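Local coordinates for protein NDP-rhamnosyltransferase (Saccharopolyspora spinosa, PDB 3TSA) that belongs to the GT-B glycosyltransferases, which are built from two Rossmann-like domains facing each other across a cleft, at residues D180-S185 against E369-M373; A218-C224 against G250-A256; M225-N231 against A256-H261; R304-P308 against F359-I364. All coordinates share one frame; numbering follows the deposited sequence.

Interaction 1: residues D180-S185 against E369-M373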
loop_
_atom_site.group_PDB
_atom_site.type_symbol
_atom_site.label_atom_id
_atom_site.label_comp_id
_atom_site.label_asym_id
_atom_site.label_seq_id
_atom_site.Cartn_x
_atom_site.Cartn_y
_atom_site.Cartn_z
ATOM N N ASP A 180 19.181 -6.193 -4.969
ATOM C CA ASP A 180 19.085 -6.342 -6.428
ATOM C C ASP A 180 17.965 -7.330 -6.777
ATOM O O ASP A 180 18.114 -8.563 -6.549
ATOM C CB ASP A 180 20.495 -6.886 -6.920
ATOM C CG ASP A 180 20.604 -6.867 -8.391
ATOM O OD1 ASP A 180 19.576 -6.599 -9.073
ATOM O OD2 ASP A 180 21.754 -7.114 -8.893
ATOM N N PRO A 181 16.859 -6.842 -7.432
ATOM C CA PRO A 181 15.805 -7.727 -7.859
ATOM C C PRO A 181 16.010 -8.255 -9.316
ATOM O O PRO A 181 15.208 -9.037 -9.823
ATOM C CB PRO A 181 14.579 -6.809 -7.815
ATOM C CG PRO A 181 15.127 -5.423 -8.354
ATOM C CD PRO A 181 16.574 -5.402 -7.670
ATOM N N CYS A 182 17.074 -7.804 -9.992
ATOM C CA CYS A 182 17.301 -8.323 -11.329
ATOM C C CYS A 182 17.706 -9.819 -11.390
ATOM O O CYS A 182 18.553 -10.256 -10.623
ATOM C CB CYS A 182 18.443 -7.463 -11.964
ATOM S SG CYS A 182 18.704 -7.813 -13.733
ATOM N N PRO A 183 17.073 -10.608 -12.270
ATOM C CA PRO A 183 17.518 -11.972 -12.484
ATOM C C PRO A 183 19.054 -11.947 -12.689
ATOM O O PRO A 183 19.548 -11.185 -13.506
ATOM C CB PRO A 183 16.733 -12.377 -13.747
ATOM C CG PRO A 183 15.464 -11.537 -13.677
ATOM C CD PRO A 183 15.946 -10.223 -13.161
ATOM N N PRO A 184 19.877 -12.705 -11.888
ATOM C CA PRO A 184 21.341 -12.518 -12.014
ATOM C C PRO A 184 21.877 -12.751 -13.409
ATOM O O PRO A 184 22.857 -12.106 -13.781
ATOM C CB PRO A 184 21.912 -13.577 -11.065
ATOM C CG PRO A 184 20.839 -13.522 -9.894
ATOM C CD PRO A 184 19.477 -13.422 -10.649
ATOM N N SER A 185 21.254 -13.654 -14.190
ATOM C CA SER A 185 21.801 -13.954 -15.552
ATOM C C SER A 185 21.637 -12.717 -16.428
ATOM O O SER A 185 22.323 -12.630 -17.448
ATOM C CB SER A 185 21.101 -15.151 -16.237
ATOM O OG SER A 185 19.727 -14.818 -16.477
ATOM N N GLU A 369 14.852 -17.978 -11.740
ATOM C CA GLU A 369 15.890 -17.201 -11.067
ATOM C C GLU A 369 15.254 -16.233 -10.073
ATOM O O GLU A 369 15.762 -16.061 -8.971
ATOM C CB GLU A 369 16.720 -16.414 -12.080
ATOM C CG GLU A 369 17.614 -17.288 -12.933
ATOM C CD GLU A 369 18.517 -16.379 -13.769
ATOM O OE1 GLU A 369 19.371 -15.690 -13.196
ATOM O OE2 GLU A 369 18.307 -16.364 -14.991
ATOM N N ILE A 370 14.134 -15.624 -10.462
ATOM C CA ILE A 370 13.403 -14.730 -9.587
ATOM C C ILE A 370 12.871 -15.476 -8.360
ATOM O O ILE A 370 13.097 -15.035 -7.217
ATOM C CB ILE A 370 12.251 -14.014 -10.325
ATOM C CG1 ILE A 370 12.843 -13.067 -11.395
ATOM C CG2 ILE A 370 11.436 -13.176 -9.352
ATOM C CD1 ILE A 370 11.758 -12.423 -12.329
ATOM N N THR A 371 12.202 -16.562 -8.596
ATOM C CA THR A 371 11.584 -17.214 -7.445
ATOM C C THR A 371 12.611 -17.934 -6.545
ATOM O O THR A 371 12.244 -18.386 -5.462
ATOM C CB THR A 371 10.496 -18.181 -7.853
ATOM O OG1 THR A 371 11.045 -19.210 -8.699
ATOM C CG2 THR A 371 9.353 -17.490 -8.533
ATOM N N ALA A 372 13.870 -18.037 -6.956
ATOM C CA ALA A 372 14.937 -18.579 -6.051
ATOM C C ALA A 372 15.352 -17.536 -5.059
ATOM O O ALA A 372 16.125 -17.840 -4.154
ATOM C CB ALA A 372 16.172 -18.960 -6.871
ATOM N N MET A 373 14.918 -16.281 -5.251
ATOM C CA MET A 373 15.404 -15.160 -4.368
ATOM C C MET A 373 14.536 -15.000 -3.131
ATOM O O MET A 373 13.318 -15.316 -3.192
ATOM C CB MET A 373 15.318 -13.860 -5.163
ATOM C CG MET A 373 16.285 -13.887 -6.363
ATOM S SD MET A 373 16.320 -12.156 -6.864
ATOM C CE MET A 373 16.364 -12.742 -8.435
#

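Interaction 2: residues A218-C224 against G250-A256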
loop_
_atom_site.group_PDB
_atom_site.type_symbol
_atom_site.label_atom_id
_atom_site.label_comp_id
_atom_site.label_asym_id
_atom_site.label_seq_id
_atom_site.Cartn_x
_atom_site.Cartn_y
_atom_site.Cartn_z
ATOM N N ALA A 218 -8.086 -16.096 -29.510
ATOM C CA ALA A 218 -7.135 -15.215 -30.181
ATOM C C ALA A 218 -5.775 -15.306 -29.513
ATOM O O ALA A 218 -5.681 -15.811 -28.390
ATOM C CB ALA A 218 -7.608 -13.749 -30.141
ATOM N N ARG A 219 -4.761 -14.794 -30.190
ATOM C CA ARG A 219 -3.363 -14.769 -29.617
ATOM C C ARG A 219 -3.217 -13.410 -28.929
ATOM O O ARG A 219 -3.112 -12.349 -29.621
ATOM C CB ARG A 219 -2.389 -14.838 -30.810
ATOM C CG ARG A 219 -2.758 -15.927 -31.826
ATOM C CD ARG A 219 -2.874 -17.344 -31.062
ATOM N NE ARG A 219 -1.576 -17.813 -30.526
ATOM C CZ ARG A 219 -0.537 -18.243 -31.244
ATOM N NH1 ARG A 219 0.568 -18.699 -30.630
ATOM N NH2 ARG A 219 -0.593 -18.271 -32.571
ATOM N N ARG A 220 -3.266 -13.404 -27.601
ATOM C CA ARG A 220 -3.366 -12.133 -26.902
ATOM C C ARG A 220 -1.961 -11.546 -26.690
ATOM O O ARG A 220 -1.068 -12.200 -26.116
ATOM C CB ARG A 220 -4.078 -12.354 -25.560
ATOM C CG ARG A 220 -4.327 -11.076 -24.823
ATOM C CD ARG A 220 -5.357 -11.277 -23.645
ATOM N NE ARG A 220 -6.725 -11.523 -24.058
ATOM C CZ ARG A 220 -7.687 -11.875 -23.209
ATOM N NH1 ARG A 220 -7.387 -12.011 -21.935
ATOM N NH2 ARG A 220 -8.911 -12.127 -23.615
ATOM N N VAL A 221 -1.738 -10.331 -27.177
ATOM C CA VAL A 221 -0.471 -9.642 -27.100
ATOM C C VAL A 221 -0.747 -8.373 -26.315
ATOM O O VAL A 221 -1.613 -7.571 -26.704
ATOM C CB VAL A 221 -0.044 -9.274 -28.545
ATOM C CG1 VAL A 221 1.193 -8.289 -28.577
ATOM C CG2 VAL A 221 0.286 -10.564 -29.310
ATOM N N CYS A 222 -0.014 -8.132 -25.208
ATOM C CA CYS A 222 -0.181 -6.875 -24.493
ATOM C C CYS A 222 0.905 -5.861 -24.924
ATOM O O CYS A 222 2.099 -6.206 -24.876
ATOM C CB CYS A 222 -0.115 -7.110 -22.978
ATOM S SG CYS A 222 -0.117 -5.614 -21.936
ATOM N N ILE A 223 0.524 -4.614 -25.164
ATOM C CA ILE A 223 1.446 -3.525 -25.451
ATOM C C ILE A 223 1.345 -2.621 -24.258
ATOM O O ILE A 223 0.258 -2.097 -23.954
ATOM C CB ILE A 223 1.055 -2.759 -26.762
ATOM C CG1 ILE A 223 1.153 -3.700 -27.947
ATOM C CG2 ILE A 223 1.922 -1.479 -26.878
ATOM C CD1 ILE A 223 0.413 -3.052 -29.194
ATOM N N CYS A 224 2.476 -2.483 -23.537
ATOM C CA CYS A 224 2.490 -1.762 -22.272
ATOM C C CYS A 224 3.725 -0.853 -22.246
ATOM O O CYS A 224 4.908 -1.343 -22.334
ATOM C CB CYS A 224 2.512 -2.764 -21.151
ATOM S SG CYS A 224 2.399 -1.852 -19.549
ATOM N N GLY A 250 -4.611 -13.418 -36.264
ATOM C CA GLY A 250 -4.747 -14.175 -35.042
ATOM C C GLY A 250 -4.757 -13.293 -33.797
ATOM O O GLY A 250 -5.313 -13.696 -32.796
ATOM N N VAL A 251 -4.192 -12.087 -33.888
ATOM C CA VAL A 251 -3.812 -11.337 -32.679
ATOM C C VAL A 251 -4.933 -10.490 -32.126
ATOM O O VAL A 251 -5.721 -9.873 -32.901
ATOM C CB VAL A 251 -2.509 -10.422 -32.918
ATOM C CG1 VAL A 251 -2.350 -9.365 -31.775
ATOM C CG2 VAL A 251 -1.278 -11.273 -33.114
ATOM N N GLU A 252 -5.072 -10.506 -30.798
ATOM C CA GLU A 252 -5.849 -9.540 -30.078
ATOM C C GLU A 252 -4.843 -8.692 -29.289
ATOM O O GLU A 252 -4.173 -9.225 -28.478
ATOM C CB GLU A 252 -6.714 -10.297 -29.048
ATOM C CG GLU A 252 -7.551 -9.353 -28.281
ATOM C CD GLU A 252 -8.529 -10.097 -27.393
ATOM O OE1 GLU A 252 -9.426 -10.813 -27.980
ATOM O OE2 GLU A 252 -8.384 -9.958 -26.148
ATOM N N ALA A 253 -4.828 -7.388 -29.502
ATOM C CA ALA A 253 -3.877 -6.451 -28.829
ATOM C C ALA A 253 -4.502 -5.860 -27.581
ATOM O O ALA A 253 -5.607 -5.328 -27.656
ATOM C CB ALA A 253 -3.471 -5.332 -29.817
ATOM N N VAL A 254 -3.912 -6.036 -26.389
ATOM C CA VAL A 254 -4.450 -5.359 -25.195
ATOM C C VAL A 254 -3.516 -4.204 -24.945
ATOM O O VAL A 254 -2.329 -4.428 -24.729
ATOM C CB VAL A 254 -4.530 -6.289 -23.910
ATOM C CG1 VAL A 254 -4.893 -5.495 -22.641
ATOM C CG2 VAL A 254 -5.524 -7.436 -24.120
ATOM N N ILE A 255 -4.031 -2.975 -25.005
ATOM C CA ILE A 255 -3.123 -1.795 -24.998
ATOM C C ILE A 255 -3.216 -1.120 -23.647
ATOM O O ILE A 255 -4.303 -0.658 -23.208
ATOM C CB ILE A 255 -3.450 -0.786 -26.131
ATOM C CG1 ILE A 255 -3.218 -1.403 -27.494
ATOM C CG2 ILE A 255 -2.497 0.379 -26.087
ATOM C CD1 ILE A 255 -4.068 -0.762 -28.601
ATOM N N ALA A 256 -2.070 -1.110 -22.947
ATOM C CA ALA A 256 -1.969 -0.590 -21.575
ATOM C C ALA A 256 -1.038 0.643 -21.568
ATOM O O ALA A 256 0.199 0.481 -21.535
ATOM C CB ALA A 256 -1.461 -1.694 -20.598
#

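Interaction 3: residues M225-N231 against A256-H261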
loop_
_atom_site.group_PDB
_atom_site.type_symbol
_atom_site.label_atom_id
_atom_site.label_comp_id
_atom_site.label_asym_id
_atom_site.label_seq_id
_atom_site.Cartn_x
_atom_site.Cartn_y
_atom_site.Cartn_z
ATOM N N MET A 225 3.436 0.448 -22.294
ATOM C CA MET A 225 4.448 1.524 -22.281
ATOM C C MET A 225 4.011 2.567 -21.232
ATOM O O MET A 225 2.824 2.934 -21.201
ATOM C CB MET A 225 4.623 2.135 -23.684
ATOM C CG MET A 225 5.317 1.121 -24.531
ATOM S SD MET A 225 5.396 1.660 -26.199
ATOM C CE MET A 225 5.782 0.094 -27.024
ATOM N N GLY A 226 4.932 2.968 -20.351
ATOM C CA GLY A 226 4.607 3.939 -19.279
ATOM C C GLY A 226 4.659 5.427 -19.652
ATOM O O GLY A 226 5.034 5.812 -20.768
ATOM N N ARG A 227 4.221 6.256 -18.719
ATOM C CA ARG A 227 4.232 7.661 -18.884
ATOM C C ARG A 227 5.625 8.185 -19.179
ATOM O O ARG A 227 5.812 9.028 -20.080
ATOM C CB ARG A 227 3.710 8.221 -17.567
ATOM C CG ARG A 227 3.588 9.705 -17.489
ATOM C CD ARG A 227 2.813 10.053 -16.241
ATOM N NE ARG A 227 1.374 9.954 -16.561
ATOM C CZ ARG A 227 0.434 9.472 -15.748
ATOM N NH1 ARG A 227 0.772 9.024 -14.560
ATOM N NH2 ARG A 227 -0.854 9.425 -16.150
ATOM N N MET A 228 6.618 7.767 -18.394
ATOM C CA MET A 228 7.930 8.468 -18.583
ATOM C C MET A 228 8.466 8.189 -19.976
ATOM O O MET A 228 8.962 9.105 -20.598
ATOM C CB MET A 228 9.023 8.114 -17.552
ATOM C CG MET A 228 8.864 8.565 -16.119
ATOM S SD MET A 228 8.800 10.320 -15.706
ATOM C CE MET A 228 10.404 10.894 -16.367
ATOM N N VAL A 229 8.401 6.937 -20.395
ATOM C CA VAL A 229 8.877 6.544 -21.719
ATOM C C VAL A 229 8.135 7.313 -22.821
ATOM O O VAL A 229 8.789 7.940 -23.593
ATOM C CB VAL A 229 8.816 5.027 -21.950
ATOM C CG1 VAL A 229 9.286 4.693 -23.401
ATOM C CG2 VAL A 229 9.762 4.309 -20.948
ATOM N N LEU A 230 6.806 7.323 -22.823
ATOM C CA LEU A 230 6.026 8.010 -23.882
ATOM C C LEU A 230 6.126 9.516 -23.845
ATOM O O LEU A 230 6.049 10.168 -24.895
ATOM C CB LEU A 230 4.543 7.548 -23.916
ATOM C CG LEU A 230 4.341 6.049 -24.157
ATOM C CD1 LEU A 230 2.851 5.729 -23.947
ATOM C CD2 LEU A 230 4.835 5.751 -25.613
ATOM N N ASN A 231 6.253 10.080 -22.630
ATOM C CA ASN A 231 6.611 11.501 -22.496
ATOM C C ASN A 231 7.899 11.800 -23.237
ATOM O O ASN A 231 8.067 12.859 -23.835
ATOM C CB ASN A 231 6.705 11.935 -21.019
ATOM C CG ASN A 231 5.317 12.136 -20.408
ATOM O OD1 ASN A 231 4.328 12.045 -21.123
ATOM N ND2 ASN A 231 5.246 12.396 -19.081
ATOM N N ALA A 256 -2.070 -1.110 -22.947
ATOM C CA ALA A 256 -1.969 -0.590 -21.575
ATOM C C ALA A 256 -1.038 0.643 -21.568
ATOM O O ALA A 256 0.199 0.481 -21.535
ATOM C CB ALA A 256 -1.461 -1.694 -20.598
ATOM N N VAL A 257 -1.596 1.856 -21.688
ATOM C CA VAL A 257 -0.798 3.095 -21.673
ATOM C C VAL A 257 -1.508 4.057 -20.735
ATOM O O VAL A 257 -2.680 3.807 -20.450
ATOM C CB VAL A 257 -0.584 3.717 -23.071
ATOM C CG1 VAL A 257 0.081 2.675 -23.996
ATOM C CG2 VAL A 257 -1.882 4.297 -23.636
ATOM N N PRO A 258 -0.823 5.117 -20.249
ATOM C CA PRO A 258 -1.411 6.062 -19.289
ATOM C C PRO A 258 -2.572 6.789 -19.904
ATOM O O PRO A 258 -2.574 6.994 -21.129
ATOM C CB PRO A 258 -0.274 7.078 -19.086
ATOM C CG PRO A 258 0.951 6.223 -19.269
ATOM C CD PRO A 258 0.598 5.442 -20.483
ATOM N N PRO A 259 -3.525 7.250 -19.083
ATOM C CA PRO A 259 -4.715 7.921 -19.585
ATOM C C PRO A 259 -4.426 9.030 -20.621
ATOM O O PRO A 259 -5.071 9.058 -21.699
ATOM C CB PRO A 259 -5.334 8.548 -18.318
ATOM C CG PRO A 259 -4.831 7.756 -17.183
ATOM C CD PRO A 259 -3.455 7.230 -17.604
ATOM N N GLU A 260 -3.468 9.913 -20.334
ATOM C CA GLU A 260 -3.202 11.032 -21.303
ATOM C C GLU A 260 -2.595 10.603 -22.649
ATOM O O GLU A 260 -2.627 11.357 -23.622
ATOM C CB GLU A 260 -2.391 12.159 -20.674
ATOM C CG GLU A 260 -0.915 11.844 -20.502
ATOM C CD GLU A 260 -0.602 10.983 -19.266
ATOM O OE1 GLU A 260 -1.511 10.515 -18.500
ATOM O OE2 GLU A 260 0.608 10.770 -19.084
ATOM N N HIS A 261 -2.075 9.378 -22.723
ATOM C CA HIS A 261 -1.554 8.861 -23.990
ATOM C C HIS A 261 -2.562 8.047 -24.815
ATOM O O HIS A 261 -2.225 7.566 -25.895
ATOM C CB HIS A 261 -0.249 8.065 -23.760
ATOM C CG HIS A 261 0.852 8.874 -23.135
ATOM N ND1 HIS A 261 1.541 9.850 -23.821
ATOM C CD2 HIS A 261 1.426 8.803 -21.905
ATOM C CE1 HIS A 261 2.443 10.397 -23.018
ATOM N NE2 HIS A 261 2.406 9.772 -21.857
#

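Interaction 4: residues R304-P308 against F359-I364. Unlike the reference sequence in segment 359-364: Ala361 (reference Ser).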
loop_
_atom_site.group_PDB
_atom_site.type_symbol
_atom_site.label_atom_id
_atom_site.label_comp_id
_atom_site.label_asym_id
_atom_site.label_seq_id
_atom_site.Cartn_x
_atom_site.Cartn_y
_atom_site.Cartn_z
ATOM N N ARG A 304 8.606 -12.538 -14.500
ATOM C CA ARG A 304 8.092 -13.289 -13.314
ATOM C C ARG A 304 7.008 -14.316 -13.670
ATOM O O ARG A 304 6.968 -15.449 -13.137
ATOM C CB ARG A 304 7.646 -12.300 -12.193
ATOM C CG ARG A 304 6.992 -12.972 -11.009
ATOM C CD ARG A 304 7.870 -13.998 -10.269
ATOM N NE ARG A 304 7.085 -14.638 -9.202
ATOM C CZ ARG A 304 6.318 -15.713 -9.364
ATOM N NH1 ARG A 304 6.226 -16.321 -10.555
ATOM N NH2 ARG A 304 5.636 -16.185 -8.311
ATOM N N LEU A 305 6.134 -13.957 -14.618
ATOM C CA LEU A 305 5.007 -14.745 -15.001
ATOM C C LEU A 305 5.320 -15.697 -16.196
ATOM O O LEU A 305 4.429 -16.370 -16.733
ATOM C CB LEU A 305 3.817 -13.789 -15.272
ATOM C CG LEU A 305 3.186 -13.019 -14.116
ATOM C CD1 LEU A 305 2.041 -12.128 -14.667
ATOM C CD2 LEU A 305 2.716 -14.080 -13.117
ATOM N N GLY A 306 6.554 -15.675 -16.678
ATOM C CA GLY A 306 7.064 -16.571 -17.749
ATOM C C GLY A 306 6.566 -16.135 -19.144
ATOM O O GLY A 306 6.457 -16.962 -20.033
ATOM N N ILE A 307 6.329 -14.831 -19.330
ATOM C CA ILE A 307 5.754 -14.289 -20.577
ATOM C C ILE A 307 6.894 -13.624 -21.393
ATOM O O ILE A 307 7.553 -12.706 -20.918
ATOM C CB ILE A 307 4.698 -13.258 -20.281
ATOM C CG1 ILE A 307 3.573 -13.740 -19.325
ATOM C CG2 ILE A 307 4.025 -12.779 -21.627
ATOM C CD1 ILE A 307 2.943 -15.021 -19.773
ATOM N N PRO A 308 7.114 -14.119 -22.613
ATOM C CA PRO A 308 8.204 -13.495 -23.377
ATOM C C PRO A 308 7.860 -12.083 -23.818
ATOM O O PRO A 308 6.707 -11.671 -23.844
ATOM C CB PRO A 308 8.397 -14.393 -24.586
ATOM C CG PRO A 308 7.156 -15.137 -24.752
ATOM C CD PRO A 308 6.480 -15.228 -23.341
ATOM N N PHE A 359 10.310 -19.568 -26.623
ATOM C CA PHE A 359 10.480 -18.264 -26.002
ATOM C C PHE A 359 9.882 -18.265 -24.583
ATOM O O PHE A 359 10.542 -17.826 -23.642
ATOM C CB PHE A 359 9.840 -17.180 -26.848
ATOM C CG PHE A 359 10.635 -16.829 -28.082
ATOM C CD1 PHE A 359 11.665 -15.907 -28.001
ATOM C CD2 PHE A 359 10.359 -17.481 -29.313
ATOM C CE1 PHE A 359 12.445 -15.622 -29.117
ATOM C CE2 PHE A 359 11.065 -17.110 -30.496
ATOM C CZ PHE A 359 12.127 -16.205 -30.373
ATOM N N ALA A 360 8.659 -18.812 -24.436
ATOM C CA ALA A 360 7.995 -18.867 -23.169
ATOM C C ALA A 360 8.839 -19.768 -22.249
ATOM O O ALA A 360 8.966 -19.470 -21.051
ATOM C CB ALA A 360 6.582 -19.480 -23.322
ATOM N N ALA A 361 9.388 -20.840 -22.802
ATOM C CA ALA A 361 10.205 -21.784 -21.969
ATOM C C ALA A 361 11.436 -21.092 -21.387
ATOM O O ALA A 361 11.768 -21.265 -20.225
ATOM C CB ALA A 361 10.627 -22.980 -22.756
ATOM N N ALA A 362 12.112 -20.296 -22.222
ATOM C CA ALA A 362 13.244 -19.462 -21.784
ATOM C C ALA A 362 12.814 -18.424 -20.780
ATOM O O ALA A 362 13.544 -18.154 -19.833
ATOM C CB ALA A 362 13.888 -18.763 -23.036
ATOM N N ALA A 363 11.624 -17.815 -20.968
ATOM C CA ALA A 363 11.166 -16.851 -19.968
ATOM C C ALA A 363 10.882 -17.549 -18.603
ATOM O O ALA A 363 11.106 -16.940 -17.557
ATOM C CB ALA A 363 9.922 -16.125 -20.418
ATOM N N ILE A 364 10.383 -18.800 -18.632
ATOM C CA ILE A 364 10.170 -19.544 -17.390
ATOM C C ILE A 364 11.522 -19.821 -16.672
ATOM O O ILE A 364 11.608 -19.773 -15.425
ATOM C CB ILE A 364 9.370 -20.809 -17.650
ATOM C CG1 ILE A 364 7.894 -20.447 -18.019
ATOM C CG2 ILE A 364 9.427 -21.759 -16.370
ATOM C CD1 ILE A 364 7.031 -19.976 -16.882
#

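Interaction 1: residues D180-S185 against E369-M373
Glu369 reaches Ser185 because its CG stands beside the backbone N (chi1 -70°) and the chain then runs out extended. Ser185 answers with OG held between its own backbone N and carbonyl carbon (chi1 65°), which turns the hydroxyl to the carboxylate. Two hydrogen bonds result. Ser185 N gives its hydrogen to Glu369 OE1 at 2.9 Å, with an angle of 155° at the hydrogen. Ser185 OG donates to Glu369 OE2 at 2.6 Å. Each carboxylate oxygen uses its syn lone pair, so one serine holds both oxygens and limits rotation of the group. Pro184 slides past the glutamate in the opposite direction, with CD 3.4 Å from Glu369 OE1.

Beside this lies an apolar patch. Pro183 and Ile370 lie side by side, and Pro183 CG is 3.8 Å from Ile370 CG1. Met373 and Pro184 meet tip to tip, where Met373 CE is 3.9 Å from Pro184 CD. The same methyl, Met373 CE, is 4.0 Å from Cys182 O. Within the loop, Asp180 OD1 accepts from Cys182 N at 2.9 Å. This Asx turn shapes the start of the loop, and the other carboxylate oxygen of Asp180 makes a salt bridge with Arg142.

The contact joins the two domains. Segment 180-185 leaves strand 177-180 of the N-terminal sheet, while Glu369 and Ile370 belong to the last turn of helix 358-371. Phe300 of helix 296-304 packs on Cys182 and Pro183, and Arg304 of that helix touches Ile370.

Interaction 2: residues A218-C224 against G250-A256
Glu252, Val254 and Ile223 lose the most surface where these two parallel strands pair. Glu252 and Arg220 both carry CG anti to the backbone N, which sends them out from the sheet side by side. Arg220 NE makes a weak salt-bridged hydrogen bond to Glu252 OE2, at 3.1 Å with 132° at the hydrogen. The guanidinium and carboxylate planes are 26° apart. Arg220 NH1 has further partners, Thr286 OG1 and Trp211 O, so two nitrogens of the guanidinium, NE and NH1, have partners. At its base Glu252 CB packs 3.7 Å from Ala218 CB.

Val254 is on the same face of the sheet. Its CG2 leans on the aliphatic part of Arg220, with Val254 CG2 3.9 Å from Arg220 CD. Both its backbone N and O bond to strand 219-224: Val254 N donates to Val221 O at 2.8 Å, and Val254 O accepts from Ile223 N at 2.9 Å. Ile223 points to the other face, with Val221, Ala253 and Ile255. Ile223 CD1 comes 4.3 Å from Ile255 CG1. Ile223 O accepts from Ala256 N at 2.7 Å, the last strong rung between strands 219-224 and 251-256.

The strand directions differ by 28°, the twist of a parallel sheet. Strand 219-224 is an inner strand of the C-terminal Rossmann-like sheet, between 251-256 and 289-292. The link to 251-256 is a beta-alpha-beta crossover through helices 227-233 and 236-246. Leu238 and Val242 of helix 236-246 cover Ile223, and Val242 also meets Ile255.

Interaction 3: residues M225-N231 against A256-H261
Met225 and Ala256 still hold a weak backbone bond, Met225 N to Ala256 O 3.3 Å, where the two segments leave their strands. Segment 225-231 then turns into a helix with Gly226 at the N-cap. Segment 256-261 continues as a loop, and His261 N bonds back to Pro258 O.

Arg227 and Glu260 carry the polar part. Glu260 CG stands between its backbone N and carbonyl carbon (chi1 76°), and a bend at chi2 folds the carboxylate back to Arg227. Arg227 grips it side-on: Arg227 NE donates to Glu260 OE2 at 2.8 Å and Arg227 NH2 to Glu260 OE1 at 2.7 Å. The two flat groups are nearly coplanar, 17° apart, which suits a two-bond salt bridge.

His261 is sandwiched. Leu230 CB sits over the ring centre at 3.6 Å, a CH-pi contact, while Glu260 CG is offset over the opposite face. Asn231 OD1 comes to the ring edge, 3.1 Å from His261 NE2. Pro258 CG fits 3.3 Å from Arg227 N. Leu230 CD1 packs 4.1 Å from Val257 CB.

These are neighbouring loops at the C-terminal ends of parallel strands in a Rossmann-like domain, the first a beta-alpha loop. In GT-B proteins this edge faces the interdomain cleft. Consistent with that, Met228 touches Tyr11.

Interaction 4: residues R304-P308 against F359-I364
Gly306 and Ile364 approach to 4.3 Å between CA atoms, where the turn after helix 296-304 passes against one side of segment 359-364 of helix 358-371. No hydrogen bond crosses; the contact is made by van der Waals packing.

Ile364 CD1 presses on Gly306 CA at 3.5 Å. Its CG1 stands beside the backbone N (chi1 -70°), and a further bend at chi2 brings the terminal methyl over the glycine. Gly306 has no side chain, and the methyl sits directly on its CA. Ala363 points to the turn, and Ala363 CB rests 3.6 Å from Gly306 O.

Pro308 packs one turn nearer the start of the helix. Pro308 CB meets Phe359 CB at 3.9 Å, the two side chains crossing at about a right angle. Pro308 CD lies 3.9 Å from Ala360 CA. The Phe359 ring leads off to helix 343-354, where it touches Thr352 and Val353. Farther along helix 358-371, Ser367 OG hydrogen-bonds Arg304 O.

Gly306, with phi 76° and two bonds back into the last helical turn, forms a Schellman motif. Here it ends helix 296-304 and leads the chain into strand 309-311 of the C-terminal alpha/beta domain.

How the interactions relate
Interactions 2, 3 and 4 lie in the C-terminal Rossmann-like domain, while interaction 1 joins that domain to the N-terminal one. Interactions 2 and 3 are continuous: they share Ala256, strand 219-224 runs on into helix 227-233, and their centres are about 17 Å apart. Interaction 4 comes later in the chain, its centre about 16 Å from that of interaction 2. Interactions 1 and 4 both use helix 358-371, with centres about 14 Å apart, and meet where Arg304 packs on Ile370 and Thr371. Interaction 1 spans the other three in sequence. Its centre is about 27 Å from that of interaction 3. Helix 358-371 thus packs on its own domain and reaches the other.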